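Local structure of diol-dehydratase (5I2A) at residues D490-A495 and D563-I568. The protein is a B12-independent diol dehydratase of the glycyl radical enzyme family, which probably removes water from 1,2-propanediol by radical chemistry. Numbering follows the deposited sequence.
Sequences DEFMEA and DSLYTI
The shortest backbone hydrogen bond within either segment, Thr-567 N to Asp-563 O at 2.9 Å, stays inside one helix, while Leu-565 and Ile-568 from that helix meet Phe-492 and Met-493 purely through apolar side chains. The case illustrates how two roughly antiparallel helices, the axes of their short segments 11.1 Å apart at closest approach and inclined at 151°, can meet through apolar side chains within 490-495 and 563-568. Ile-568 engages the ring of Phe-492 with both branches. Its CG2 stands over the centre of one face, 4.3 Å above the plane, and its CD1 presses close to the ring's far end, 3.4 Å from Phe-492 CZ. Phe-492 reaches this isoleucine because chi1 of -173° turns CG away from the backbone N. Leu-565 divides its methyls: CD2 approaches the ring obliquely, 3.9 Å from Phe-492 CE1, and CD1 lies 3.5 Å from Met-493 SD, the bent thioether chain crossing the leucine at about a right angle. Replacing Phe-492 by an alanine is likely to leave Ile-568 CG2 and CD1 and Leu-565 CD2 without their aromatic partner, opening a gap between the helices. Helix 459-467 adds Phe-466, edge-to-face with Phe-492; Met-580 of helix 580-588 touches both Phe-492 and Ile-568, and helix 661-678 packs on Met-493 through Phe-673.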
loop_
_atom_site.group_PDB
_atom_site.type_symbol
_atom_site.label_atom_id
_atom_site.label_comp_id
_atom_site.label_asym_id
_atom_site.label_seq_id
_atom_site.Cartn_x
_atom_site.Cartn_y
_atom_site.Cartn_z
ATOM N N ASP A 490 -29.952 -37.449 -2.696
ATOM C CA ASP A 490 -28.985 -36.875 -1.769
ATOM C C ASP A 490 -27.581 -36.761 -2.378
ATOM O O ASP A 490 -26.864 -35.818 -2.085
ATOM C CB ASP A 490 -28.914 -37.691 -0.478
ATOM C CG ASP A 490 -30.152 -37.532 0.377
ATOM O OD1 ASP A 490 -30.969 -36.646 0.075
ATOM O OD2 ASP A 490 -30.305 -38.287 1.354
ATOM N N GLU A 491 -27.193 -37.720 -3.216
ATOM C CA GLU A 491 -25.876 -37.684 -3.857
ATOM C C GLU A 491 -25.783 -36.572 -4.898
ATOM O O GLU A 491 -24.749 -35.914 -5.030
ATOM C CB GLU A 491 -25.545 -39.021 -4.518
ATOM C CG GLU A 491 -24.956 -40.063 -3.574
ATOM C CD GLU A 491 -24.652 -41.374 -4.282
ATOM O OE1 GLU A 491 -24.929 -42.436 -3.695
ATOM O OE2 GLU A 491 -24.145 -41.341 -5.423
ATOM N N PHE A 492 -26.859 -36.386 -5.649
ATOM C CA PHE A 492 -26.934 -35.277 -6.589
ATOM C C PHE A 492 -26.854 -33.957 -5.819
ATOM O O PHE A 492 -26.093 -33.082 -6.192
ATOM C CB PHE A 492 -28.219 -35.349 -7.416
ATOM C CG PHE A 492 -28.293 -34.325 -8.527
ATOM C CD1 PHE A 492 -28.624 -33.003 -8.256
ATOM C CD2 PHE A 492 -28.066 -34.692 -9.840
ATOM C CE1 PHE A 492 -28.692 -32.059 -9.267
ATOM C CE2 PHE A 492 -28.146 -33.762 -10.862
ATOM C CZ PHE A 492 -28.454 -32.439 -10.571
ATOM N N MET A 493 -27.647 -33.829 -4.754
ATOM C CA MET A 493 -27.682 -32.603 -3.945
ATOM C C MET A 493 -26.313 -32.249 -3.410
ATOM O O MET A 493 -25.917 -31.087 -3.425
ATOM C CB MET A 493 -28.648 -32.740 -2.763
ATOM C CG MET A 493 -30.026 -32.187 -3.009
ATOM S SD MET A 493 -30.050 -30.407 -3.274
ATOM C CE MET A 493 -30.870 -29.810 -1.814
ATOM N N GLU A 494 -25.606 -33.266 -2.921
ATOM C CA GLU A 494 -24.269 -33.095 -2.387
ATOM C C GLU A 494 -23.297 -32.629 -3.474
ATOM O O GLU A 494 -22.459 -31.761 -3.236
ATOM C CB GLU A 494 -23.793 -34.399 -1.737
ATOM C CG GLU A 494 -22.362 -34.373 -1.229
ATOM C CD GLU A 494 -22.120 -33.323 -0.152
ATOM O OE1 GLU A 494 -23.085 -32.829 0.459
ATOM O OE2 GLU A 494 -20.947 -32.987 0.088
ATOM N N ALA A 495 -23.417 -33.193 -4.669
ATOM C CA ALA A 495 -22.614 -32.730 -5.792
ATOM C C ALA A 495 -22.894 -31.242 -6.089
ATOM O O ALA A 495 -21.969 -30.464 -6.336
ATOM C CB ALA A 495 -22.884 -33.585 -7.026
ATOM N N ASP A 563 -37.034 -25.716 -8.345
ATOM C CA ASP A 563 -37.897 -26.485 -9.225
ATOM C C ASP A 563 -37.097 -27.546 -9.975
ATOM O O ASP A 563 -37.568 -28.673 -10.153
ATOM C CB ASP A 563 -38.614 -25.565 -10.201
ATOM C CG ASP A 563 -39.748 -24.776 -9.545
ATOM O OD1 ASP A 563 -40.362 -25.278 -8.577
ATOM O OD2 ASP A 563 -40.019 -23.652 -10.004
ATOM N N SER A 564 -35.888 -27.182 -10.405
ATOM C CA SER A 564 -34.974 -28.132 -11.043
ATOM C C SER A 564 -34.688 -29.333 -10.148
ATOM O O SER A 564 -34.784 -30.487 -10.588
ATOM C CB SER A 564 -33.657 -27.449 -11.426
ATOM O OG SER A 564 -33.850 -26.593 -12.541
ATOM N N LEU A 565 -34.343 -29.060 -8.895
ATOM C CA LEU A 565 -34.055 -30.125 -7.950
ATOM C C LEU A 565 -35.302 -30.972 -7.687
ATOM O O LEU A 565 -35.205 -32.187 -7.529
ATOM C CB LEU A 565 -33.519 -29.560 -6.635
ATOM C CG LEU A 565 -32.154 -28.871 -6.686
ATOM C CD1 LEU A 565 -31.859 -28.256 -5.345
ATOM C CD2 LEU A 565 -31.053 -29.858 -7.072
ATOM N N TYR A 566 -36.464 -30.333 -7.635
ATOM C CA TYR A 566 -37.707 -31.071 -7.457
ATOM C C TYR A 566 -37.968 -32.026 -8.639
ATOM O O TYR A 566 -38.302 -33.180 -8.439
ATOM C CB TYR A 566 -38.884 -30.114 -7.273
ATOM C CG TYR A 566 -40.170 -30.832 -6.939
ATOM C CD1 TYR A 566 -40.409 -31.310 -5.655
ATOM C CD2 TYR A 566 -41.134 -31.053 -7.912
ATOM C CE1 TYR A 566 -41.581 -31.977 -5.344
ATOM C CE2 TYR A 566 -42.310 -31.720 -7.610
ATOM C CZ TYR A 566 -42.526 -32.178 -6.327
ATOM O OH TYR A 566 -43.681 -32.843 -6.029
ATOM N N THR A 567 -37.820 -31.531 -9.861
ATOM C CA THR A 567 -37.894 -32.379 -11.048
ATOM C C THR A 567 -37.012 -33.629 -10.921
ATOM O O THR A 567 -37.457 -34.760 -11.148
ATOM C CB THR A 567 -37.470 -31.615 -12.292
ATOM O OG1 THR A 567 -38.498 -30.692 -12.655
ATOM C CG2 THR A 567 -37.189 -32.575 -13.461
ATOM N N ILE A 568 -35.763 -33.408 -10.534
ATOM C CA ILE A 568 -34.783 -34.481 -10.441
ATOM C C ILE A 568 -35.164 -35.477 -9.362
ATOM O O ILE A 568 -35.136 -36.684 -9.586
ATOM C CB ILE A 568 -33.383 -33.922 -10.166
ATOM C CG1 ILE A 568 -32.923 -33.097 -11.373
ATOM C CG2 ILE A 568 -32.392 -35.048 -9.868
ATOM C CD1 ILE A 568 -31.836 -32.110 -11.051
#